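Local coordinates for protein Baccell_00875 (Bacteroides cellulosilyticus DSM 14838, PDB 5NO8) that probably acts as a polysaccharide lyase that cleaves the rhamnose caps, linked to glucuronic acid, from arabinogalactan proteins, at residues N53-Y63 with Y145-P153; L361-Y369 with R389-G399. All coordinates share one frame; numbering follows the deposited sequence.

Contact 1 of 2, residues N53-Y63 with Y145-P153; sequences NWVVKTDGTQY and YTPFNDNYP
Pro147 offers its carbonyl O to the backbone N of Val56, 2.8 Å away. The same oxygen receives a CA-H...O contact from Val55 CA at 3.2 Å, while the proline ring rests CB against CB of Val56 and CG against CB of Val55. At Phe148 the backbones form a single beta bridge with Val55, and its CA gives a reciprocal CA-H...O contact to Trp54 O (3.4 Å); the ring goes elsewhere, meeting Trp72 edge-to-face. Asn149 is held from several directions. Its backbone N donates to Trp54 O (2.9 Å). With CG anti to the backbone N (chi1 -157°), its amide enters the other loop: ND2 donates to Asn53 O (3.0 Å), and OD1 accepts Gln62 NE2 (3.0 Å), which lies in the carbonyl plane on a lone pair. Gln62 OE1 meanwhile accepts from Lys57 N, so both ends of the glutamine amide are tied and its flip is fixed. Asn149 OD1 takes a second donor, Asn151 ND2 (3.0 Å). The Asn151 amide stands nearly upright to the Tyr63 ring (81°), with ND2 at the ring edge, and a water joins its OD1 to Gln62 NE2 and Tyr63 OH; Arg162 NE also binds that OD1. Two inverse gamma turns, centred on Pro147 and Asn149, shape this irregular loop-to-loop junction between connections that flank strands of the N-terminal beta-rich region.

Contact 2 of 2, residues L361-Y369 with R389-G399; sequences LRDGAYMVY and RDEGAERLGMG
Tyr366 lies along Met398, the two side chains running past each other in opposite directions with CB against CB at 3.7 Å. Met398 bends at its last torsion, which brings CE to within 3.7 Å of Tyr366 O, while Tyr366 CD2 approaches the backbone N of Gly399, also at 3.7 Å. The tyrosine hydroxyl is hydrogen-bonded to Ser417. Glu391 crosses Arg362 at about a right angle, with OE2 3.7 Å from Arg362 CG; a sharp bend at chi2 (-93°) lays the carboxylate beside the arginine's aliphatic part. The charged atoms do not touch: a water bridges Arg362 NH2 and Glu391 OE1, while OE2 accepts from Val440 N and Arg362 NH2 also binds Leu378 O. Were Glu391 cut back to an alanine, that water and Val440 N would probably each be left short of a partner, and Arg362 CG and CD would lose their cover. Val368 sets CG2 against CD of Arg395 (3.9 Å); that arginine's NH2 forms a salt bridge with Asp390 OD1 and its NH1 bonds Asn678, while Asp390 OD2 is held by Ser438. A second water links Tyr366 O to Glu391 O. The Asx turn at Asp390 and 3-10 segment 394-395 lead into helix 396-409, whose Met398 and Gly399 meet the loop running into strand 369-370 in the helix-rich C-terminal half.

In the fold
Both contacts are buried rather than on the surface, yet they lie in different parts of the chain: contact 1 in the beta-rich N-terminal region, contact 2 in the helical half, their centres about 39 Å apart and nearest atoms about 15 Å. They share no elements, and contact 1 closes before contact 2 opens. Contact 1 joins a loop between two strands to one that leads from a strand into a helix, through direct hydrogen bonds, with asparagine and glutamine amides doing much of the work. Contact 2 has no direct hydrogen bond between its segments; van der Waals packing and bridging waters join a loop to a helix start, and its charged groups find partners within their own segment or beyond.

Contact 1 of 2, residues N53-Y63 with Y145-P153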
loop_
_atom_site.group_PDB
_atom_site.type_symbol
_atom_site.label_atom_id
_atom_site.label_comp_id
_atom_site.label_asym_id
_atom_site.label_seq_id
_atom_site.Cartn_x
_atom_site.Cartn_y
_atom_site.Cartn_z
ATOM N N ASN A 53 6.315 15.135 -16.667
ATOM C CA ASN A 53 7.421 14.205 -16.934
ATOM C C ASN A 53 7.160 12.946 -16.117
ATOM O O ASN A 53 7.040 13.017 -14.905
ATOM C CB ASN A 53 8.748 14.817 -16.509
ATOM C CG ASN A 53 9.952 13.980 -16.942
ATOM O OD1 ASN A 53 9.818 12.927 -17.577
ATOM N ND2 ASN A 53 11.135 14.473 -16.627
ATOM N N TRP A 54 7.021 11.825 -16.798
ATOM C CA TRP A 54 6.643 10.570 -16.143
ATOM C C TRP A 54 7.813 9.882 -15.465
ATOM O O TRP A 54 7.599 8.916 -14.700
ATOM C CB TRP A 54 5.946 9.650 -17.134
ATOM C CG TRP A 54 4.612 10.200 -17.497
ATOM C CD1 TRP A 54 4.324 11.134 -18.478
ATOM C CD2 TRP A 54 3.379 9.934 -16.838
ATOM N NE1 TRP A 54 2.989 11.420 -18.475
ATOM C CE2 TRP A 54 2.382 10.698 -17.485
ATOM C CE3 TRP A 54 3.006 9.088 -15.787
ATOM C CZ2 TRP A 54 1.042 10.654 -17.088
ATOM C CZ3 TRP A 54 1.684 9.036 -15.412
ATOM C CH2 TRP A 54 0.714 9.822 -16.057
ATOM N N VAL A 55 9.025 10.374 -15.693
ATOM C CA VAL A 55 10.206 9.894 -14.959
ATOM C C VAL A 55 10.822 10.944 -14.041
ATOM O O VAL A 55 10.679 12.164 -14.245
ATOM C CB VAL A 55 11.295 9.282 -15.886
ATOM C CG1 VAL A 55 10.750 8.109 -16.671
ATOM C CG2 VAL A 55 11.908 10.283 -16.843
ATOM N N VAL A 56 11.502 10.448 -13.017
ATOM C CA VAL A 56 12.309 11.263 -12.132
ATOM C C VAL A 56 13.470 11.786 -12.972
ATOM O O VAL A 56 14.015 11.038 -13.772
ATOM C CB VAL A 56 12.856 10.434 -10.944
ATOM C CG1 VAL A 56 13.682 11.303 -9.994
ATOM C CG2 VAL A 56 11.706 9.786 -10.173
ATOM N N LYS A 57 13.862 13.042 -12.774
ATOM C CA LYS A 57 15.062 13.551 -13.458
ATOM C C LYS A 57 16.300 12.887 -12.902
ATOM O O LYS A 57 16.430 12.705 -11.693
ATOM C CB LYS A 57 15.154 15.068 -13.356
ATOM C CG LYS A 57 14.128 15.747 -14.256
ATOM C CD LYS A 57 14.338 17.248 -14.319
ATOM C CE LYS A 57 13.999 17.883 -12.989
ATOM N NZ LYS A 57 13.897 19.360 -13.094
ATOM N N THR A 58 17.213 12.503 -13.785
ATOM C CA THR A 58 18.378 11.725 -13.373
ATOM C C THR A 58 19.657 12.521 -13.664
ATOM O O THR A 58 20.675 11.979 -14.080
ATOM C CB THR A 58 18.356 10.329 -14.033
ATOM O OG1 THR A 58 18.089 10.451 -15.440
ATOM C CG2 THR A 58 17.263 9.460 -13.403
ATOM N N ASP A 59 19.587 13.822 -13.401
ATOM C CA ASP A 59 20.739 14.731 -13.525
ATOM C C ASP A 59 21.042 15.431 -12.207
ATOM O O ASP A 59 21.721 16.447 -12.194
ATOM C CB ASP A 59 20.463 15.773 -14.630
ATOM C CG ASP A 59 19.218 16.633 -14.366
ATOM O OD1 ASP A 59 18.515 16.482 -13.325
ATOM O OD2 ASP A 59 18.921 17.494 -15.226
ATOM N N GLY A 60 20.536 14.905 -11.092
ATOM C CA GLY A 60 20.723 15.536 -9.792
ATOM C C GLY A 60 19.866 16.763 -9.481
ATOM O O GLY A 60 19.983 17.306 -8.404
ATOM N N THR A 61 19.005 17.201 -10.385
ATOM C CA THR A 61 18.233 18.443 -10.191
ATOM C C THR A 61 16.872 18.257 -9.523
ATOM O O THR A 61 16.275 19.227 -9.040
ATOM C CB THR A 61 18.017 19.191 -11.517
ATOM O OG1 THR A 61 17.212 18.412 -12.410
ATOM C CG2 THR A 61 19.363 19.508 -12.183
ATOM N N GLN A 62 16.370 17.026 -9.482
ATOM C CA GLN A 62 15.142 16.740 -8.745
ATOM C C GLN A 62 15.476 16.236 -7.360
ATOM O O GLN A 62 14.903 16.698 -6.379
ATOM C CB GLN A 62 14.292 15.737 -9.519
ATOM C CG GLN A 62 12.909 15.573 -8.937
ATOM C CD GLN A 62 11.983 14.756 -9.801
ATOM O OE1 GLN A 62 12.248 14.531 -10.983
ATOM N NE2 GLN A 62 10.844 14.356 -9.222
ATOM N N TYR A 63 16.346 15.236 -7.284
ATOM C CA TYR A 63 16.967 14.792 -6.034
ATOM C C TYR A 63 18.476 14.754 -6.243
ATOM O O TYR A 63 18.951 14.141 -7.225
ATOM C CB TYR A 63 16.452 13.396 -5.614
ATOM C CG TYR A 63 14.968 13.376 -5.403
ATOM C CD1 TYR A 63 14.410 13.922 -4.258
ATOM C CD2 TYR A 63 14.103 12.868 -6.389
ATOM C CE1 TYR A 63 13.040 13.937 -4.067
ATOM C CE2 TYR A 63 12.728 12.872 -6.211
ATOM C CZ TYR A 63 12.210 13.402 -5.045
ATOM O OH TYR A 63 10.879 13.416 -4.836
ATOM N N TYR A 145 16.284 -0.136 -14.946
ATOM C CA TYR A 145 15.713 1.005 -14.236
ATOM C C TYR A 145 14.528 1.594 -14.995
ATOM O O TYR A 145 14.603 1.822 -16.204
ATOM C CB TYR A 145 16.756 2.096 -14.021
ATOM C CG TYR A 145 17.878 1.706 -13.138
ATOM C CD1 TYR A 145 17.655 1.380 -11.807
ATOM C CD2 TYR A 145 19.175 1.683 -13.611
ATOM C CE1 TYR A 145 18.700 1.029 -10.964
ATOM C CE2 TYR A 145 20.223 1.348 -12.790
ATOM C CZ TYR A 145 20.001 1.047 -11.460
ATOM O OH TYR A 145 21.076 0.712 -10.661
ATOM N N THR A 146 13.428 1.822 -14.265
ATOM C CA THR A 146 12.218 2.449 -14.798
ATOM C C THR A 146 11.806 3.483 -13.750
ATOM O O THR A 146 10.908 3.229 -12.925
ATOM C CB THR A 146 11.092 1.433 -15.088
ATOM O OG1 THR A 146 10.759 0.744 -13.879
ATOM C CG2 THR A 146 11.491 0.449 -16.183
ATOM N N PRO A 147 12.492 4.636 -13.732
ATOM C CA PRO A 147 12.346 5.588 -12.621
ATOM C C PRO A 147 11.082 6.426 -12.743
ATOM O O PRO A 147 11.152 7.629 -12.926
ATOM C CB PRO A 147 13.622 6.419 -12.699
ATOM C CG PRO A 147 13.986 6.380 -14.143
ATOM C CD PRO A 147 13.590 5.017 -14.631
ATOM N N PHE A 148 9.936 5.766 -12.609
ATOM C CA PHE A 148 8.620 6.440 -12.635
ATOM C C PHE A 148 8.589 7.518 -11.549
ATOM O O PHE A 148 9.138 7.330 -10.442
ATOM C CB PHE A 148 7.466 5.454 -12.420
ATOM C CG PHE A 148 7.242 4.502 -13.554
ATOM C CD1 PHE A 148 6.484 4.875 -14.657
ATOM C CD2 PHE A 148 7.759 3.209 -13.499
ATOM C CE1 PHE A 148 6.261 3.989 -15.711
ATOM C CE2 PHE A 148 7.558 2.328 -14.550
ATOM C CZ PHE A 148 6.816 2.717 -15.651
ATOM N N ASN A 149 7.923 8.635 -11.867
ATOM C CA ASN A 149 7.950 9.852 -11.038
ATOM C C ASN A 149 6.920 9.763 -9.912
ATOM O O ASN A 149 5.897 10.451 -9.928
ATOM C CB ASN A 149 7.726 11.075 -11.957
ATOM C CG ASN A 149 8.259 12.370 -11.382
ATOM O OD1 ASN A 149 8.951 12.390 -10.379
ATOM N ND2 ASN A 149 7.929 13.482 -12.055
ATOM N N ASP A 150 7.179 8.848 -8.980
ATOM C CA ASP A 150 6.269 8.502 -7.895
ATOM C C ASP A 150 6.916 9.018 -6.619
ATOM O O ASP A 150 7.778 8.372 -5.993
ATOM C CB ASP A 150 6.033 6.985 -7.836
ATOM C CG ASP A 150 4.916 6.587 -6.867
ATOM O OD1 ASP A 150 4.642 7.330 -5.875
ATOM O OD2 ASP A 150 4.284 5.520 -7.106
ATOM N N ASN A 151 6.536 10.235 -6.256
ATOM C CA ASN A 151 7.070 10.884 -5.072
ATOM C C ASN A 151 6.140 12.044 -4.677
ATOM O O ASN A 151 5.213 12.362 -5.413
ATOM C CB ASN A 151 8.522 11.334 -5.304
ATOM C CG ASN A 151 8.693 12.071 -6.607
ATOM O OD1 ASN A 151 8.244 13.205 -6.718
ATOM N ND2 ASN A 151 9.326 11.415 -7.616
ATOM N N TYR A 152 6.390 12.608 -3.502
ATOM C CA TYR A 152 5.458 13.478 -2.810
ATOM C C TYR A 152 6.110 14.808 -2.438
ATOM O O TYR A 152 6.318 15.074 -1.259
ATOM C CB TYR A 152 4.982 12.795 -1.524
ATOM C CG TYR A 152 4.270 11.458 -1.676
ATOM C CD1 TYR A 152 3.327 11.242 -2.688
ATOM C CD2 TYR A 152 4.473 10.442 -0.733
ATOM C CE1 TYR A 152 2.648 10.017 -2.798
ATOM C CE2 TYR A 152 3.794 9.231 -0.823
ATOM C CZ TYR A 152 2.902 9.007 -1.849
ATOM O OH TYR A 152 2.223 7.774 -1.929
ATOM N N PRO A 153 6.438 15.646 -3.429
ATOM C CA PRO A 153 7.047 16.956 -3.095
ATOM C C PRO A 153 6.056 17.883 -2.371
ATOM O O PRO A 153 6.420 18.500 -1.388
ATOM C CB PRO A 153 7.442 17.520 -4.465
ATOM C CG PRO A 153 6.525 16.836 -5.431
ATOM C CD PRO A 153 6.288 15.468 -4.883
HETATM O O HOH W 1 9.937 15.579 -6.726
#

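Contact 2 of 2, residues L361-Y369 with R389-G399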
loop_
_atom_site.group_PDB
_atom_site.type_symbol
_atom_site.label_atom_id
_atom_site.label_comp_id
_atom_site.label_asym_id
_atom_site.label_seq_id
_atom_site.Cartn_x
_atom_site.Cartn_y
_atom_site.Cartn_z
ATOM N N LEU A 361 5.115 1.845 35.502
ATOM C CA LEU A 361 4.114 2.890 35.240
ATOM C C LEU A 361 3.236 2.617 34.004
ATOM O O LEU A 361 2.186 3.219 33.851
ATOM C CB LEU A 361 4.793 4.243 35.036
ATOM C CG LEU A 361 5.497 4.893 36.234
ATOM C CD1 LEU A 361 6.343 6.051 35.721
ATOM C CD2 LEU A 361 4.466 5.371 37.250
ATOM N N ARG A 362 3.683 1.745 33.107
ATOM C CA ARG A 362 2.877 1.377 31.934
ATOM C C ARG A 362 1.920 0.213 32.222
ATOM O O ARG A 362 1.317 -0.323 31.297
ATOM C CB ARG A 362 3.795 1.005 30.762
ATOM C CG ARG A 362 4.724 2.117 30.306
ATOM C CD ARG A 362 5.861 1.582 29.473
ATOM N NE ARG A 362 6.820 0.813 30.265
ATOM C CZ ARG A 362 8.035 0.448 29.855
ATOM N NH1 ARG A 362 8.818 -0.244 30.669
ATOM N NH2 ARG A 362 8.481 0.756 28.642
ATOM N N ASP A 363 1.778 -0.194 33.489
ATOM C CA ASP A 363 0.798 -1.229 33.876
ATOM C C ASP A 363 -0.562 -0.990 33.221
ATOM O O ASP A 363 -1.137 0.096 33.340
ATOM C CB ASP A 363 0.635 -1.274 35.400
ATOM C CG ASP A 363 -0.149 -2.501 35.878
ATOM O OD1 ASP A 363 0.052 -3.601 35.315
ATOM O OD2 ASP A 363 -0.953 -2.353 36.830
ATOM N N GLY A 364 -1.054 -2.003 32.495
ATOM C CA GLY A 364 -2.300 -1.895 31.762
ATOM C C GLY A 364 -2.169 -1.567 30.282
ATOM O O GLY A 364 -3.150 -1.731 29.551
ATOM N N ALA A 365 -0.992 -1.083 29.847
ATOM C CA ALA A 365 -0.805 -0.627 28.471
ATOM C C ALA A 365 -0.735 -1.821 27.528
ATOM O O ALA A 365 -0.114 -2.812 27.850
ATOM C CB ALA A 365 0.487 0.182 28.341
ATOM N N TYR A 366 -1.320 -1.683 26.343
ATOM C CA TYR A 366 -1.065 -2.636 25.235
ATOM C C TYR A 366 0.147 -2.115 24.468
ATOM O O TYR A 366 0.165 -0.942 24.055
ATOM C CB TYR A 366 -2.264 -2.729 24.312
ATOM C CG TYR A 366 -3.543 -3.207 24.994
ATOM C CD1 TYR A 366 -3.598 -4.459 25.631
ATOM C CD2 TYR A 366 -4.674 -2.416 25.018
ATOM C CE1 TYR A 366 -4.751 -4.886 26.272
ATOM C CE2 TYR A 366 -5.833 -2.843 25.648
ATOM C CZ TYR A 366 -5.868 -4.069 26.280
ATOM O OH TYR A 366 -7.053 -4.437 26.902
ATOM N N MET A 367 1.136 -2.976 24.288
ATOM C CA MET A 367 2.471 -2.548 23.881
ATOM C C MET A 367 2.995 -3.271 22.649
ATOM O O MET A 367 2.516 -4.326 22.281
ATOM C CB MET A 367 3.403 -2.720 25.058
ATOM C CG MET A 367 3.034 -1.699 26.122
ATOM S SD MET A 367 4.090 -1.797 27.539
ATOM C CE MET A 367 5.650 -1.309 26.798
ATOM N N VAL A 368 3.991 -2.652 22.030
ATOM C CA VAL A 368 4.740 -3.255 20.942
ATOM C C VAL A 368 5.321 -4.559 21.404
ATOM O O VAL A 368 5.778 -4.681 22.546
ATOM C CB VAL A 368 5.863 -2.295 20.458
ATOM C CG1 VAL A 368 6.728 -2.948 19.376
ATOM C CG2 VAL A 368 5.250 -1.017 19.935
ATOM N N TYR A 369 5.325 -5.553 20.514
ATOM C CA TYR A 369 5.793 -6.880 20.855
ATOM C C TYR A 369 6.772 -7.367 19.816
ATOM O O TYR A 369 6.537 -7.184 18.614
ATOM C CB TYR A 369 4.599 -7.845 20.906
ATOM C CG TYR A 369 4.880 -9.208 21.494
ATOM C CD1 TYR A 369 4.802 -9.422 22.870
ATOM C CD2 TYR A 369 5.172 -10.300 20.684
ATOM C CE1 TYR A 369 5.034 -10.672 23.410
ATOM C CE2 TYR A 369 5.414 -11.559 21.214
ATOM C CZ TYR A 369 5.341 -11.733 22.585
ATOM O OH TYR A 369 5.549 -12.963 23.126
ATOM N N ARG A 389 7.555 3.638 18.842
ATOM C CA ARG A 389 7.536 2.321 19.468
ATOM C C ARG A 389 7.140 2.445 20.948
ATOM O O ARG A 389 7.456 1.565 21.762
ATOM C CB ARG A 389 8.906 1.651 19.314
ATOM C CG ARG A 389 9.307 1.410 17.857
ATOM C CD ARG A 389 10.820 1.330 17.647
ATOM N NE ARG A 389 11.104 1.049 16.238
ATOM C CZ ARG A 389 11.064 1.942 15.248
ATOM N NH1 ARG A 389 10.791 3.235 15.495
ATOM N NH2 ARG A 389 11.305 1.547 13.985
ATOM N N ASP A 390 6.413 3.516 21.274
ATOM C CA ASP A 390 6.079 3.798 22.656
ATOM C C ASP A 390 4.709 3.215 23.012
ATOM O O ASP A 390 4.106 2.494 22.211
ATOM C CB ASP A 390 6.266 5.316 22.973
ATOM C CG ASP A 390 5.156 6.227 22.444
ATOM O OD1 ASP A 390 4.115 5.814 21.868
ATOM O OD2 ASP A 390 5.356 7.460 22.600
ATOM N N GLU A 391 4.244 3.525 24.213
ATOM C CA GLU A 391 3.102 2.869 24.845
ATOM C C GLU A 391 1.744 3.534 24.580
ATOM O O GLU A 391 0.726 3.132 25.166
ATOM C CB GLU A 391 3.386 2.747 26.367
ATOM C CG GLU A 391 3.545 4.073 27.107
ATOM C CD GLU A 391 4.984 4.565 27.231
ATOM O OE1 GLU A 391 5.815 4.344 26.300
ATOM O OE2 GLU A 391 5.281 5.215 28.273
ATOM N N GLY A 392 1.703 4.539 23.698
ATOM C CA GLY A 392 0.467 5.233 23.358
ATOM C C GLY A 392 0.337 5.401 21.856
ATOM O O GLY A 392 0.762 4.519 21.084
ATOM N N ALA A 393 -0.223 6.537 21.443
ATOM C CA ALA A 393 -0.379 6.894 20.033
ATOM C C ALA A 393 -1.110 5.781 19.261
ATOM O O ALA A 393 -2.198 5.370 19.674
ATOM C CB ALA A 393 0.974 7.245 19.406
ATOM N N GLU A 394 -0.517 5.252 18.193
ATOM C CA GLU A 394 -1.220 4.275 17.372
ATOM C C GLU A 394 -1.514 2.966 18.113
ATOM O O GLU A 394 -2.336 2.181 17.632
ATOM C CB GLU A 394 -0.401 3.922 16.119
ATOM C CG GLU A 394 -0.421 4.938 15.003
ATOM C CD GLU A 394 0.599 6.058 15.132
ATOM O OE1 GLU A 394 1.217 6.262 16.218
ATOM O OE2 GLU A 394 0.777 6.750 14.106
ATOM N N ARG A 395 -0.816 2.696 19.216
ATOM C CA ARG A 395 -1.081 1.484 20.033
ATOM C C ARG A 395 -2.473 1.484 20.691
ATOM O O ARG A 395 -2.948 0.423 21.113
ATOM C CB ARG A 395 -0.004 1.259 21.096
ATOM C CG ARG A 395 1.239 0.477 20.675
ATOM C CD ARG A 395 1.985 1.084 19.507
ATOM N NE ARG A 395 2.547 2.396 19.846
ATOM C CZ ARG A 395 3.058 3.250 18.963
ATOM N NH1 ARG A 395 3.111 2.939 17.658
ATOM N NH2 ARG A 395 3.522 4.431 19.381
ATOM N N LEU A 396 -3.135 2.639 20.747
ATOM C CA LEU A 396 -4.576 2.729 21.060
ATOM C C LEU A 396 -5.476 1.783 20.257
ATOM O O LEU A 396 -6.523 1.371 20.752
ATOM C CB LEU A 396 -5.109 4.158 20.932
ATOM C CG LEU A 396 -4.955 5.080 22.158
ATOM C CD1 LEU A 396 -6.015 4.698 23.199
ATOM C CD2 LEU A 396 -3.571 5.043 22.782
ATOM N N GLY A 397 -5.079 1.448 19.022
ATOM C CA GLY A 397 -5.842 0.539 18.213
ATOM C C GLY A 397 -6.056 -0.813 18.854
ATOM O O GLY A 397 -7.105 -1.409 18.633
ATOM N N MET A 398 -5.104 -1.288 19.638
ATOM C CA MET A 398 -5.284 -2.554 20.390
ATOM C C MET A 398 -6.453 -2.469 21.370
ATOM O O MET A 398 -7.259 -3.411 21.465
ATOM C CB MET A 398 -4.013 -2.976 21.079
ATOM C CG MET A 398 -3.005 -3.525 20.064
ATOM S SD MET A 398 -1.514 -4.144 20.763
ATOM C CE MET A 398 -0.573 -2.613 20.862
ATOM N N GLY A 399 -6.614 -1.322 22.037
ATOM C CA GLY A 399 -7.792 -1.146 22.890
ATOM C C GLY A 399 -9.085 -1.062 22.108
ATOM O O GLY A 399 -10.106 -1.638 22.491
HETATM O O HOH W 2 7.369 1.876 26.339
HETATM O O HOH W 3 -1.156 1.419 24.482
HETATM O O HOH W 4 4.625 -0.142 23.304
#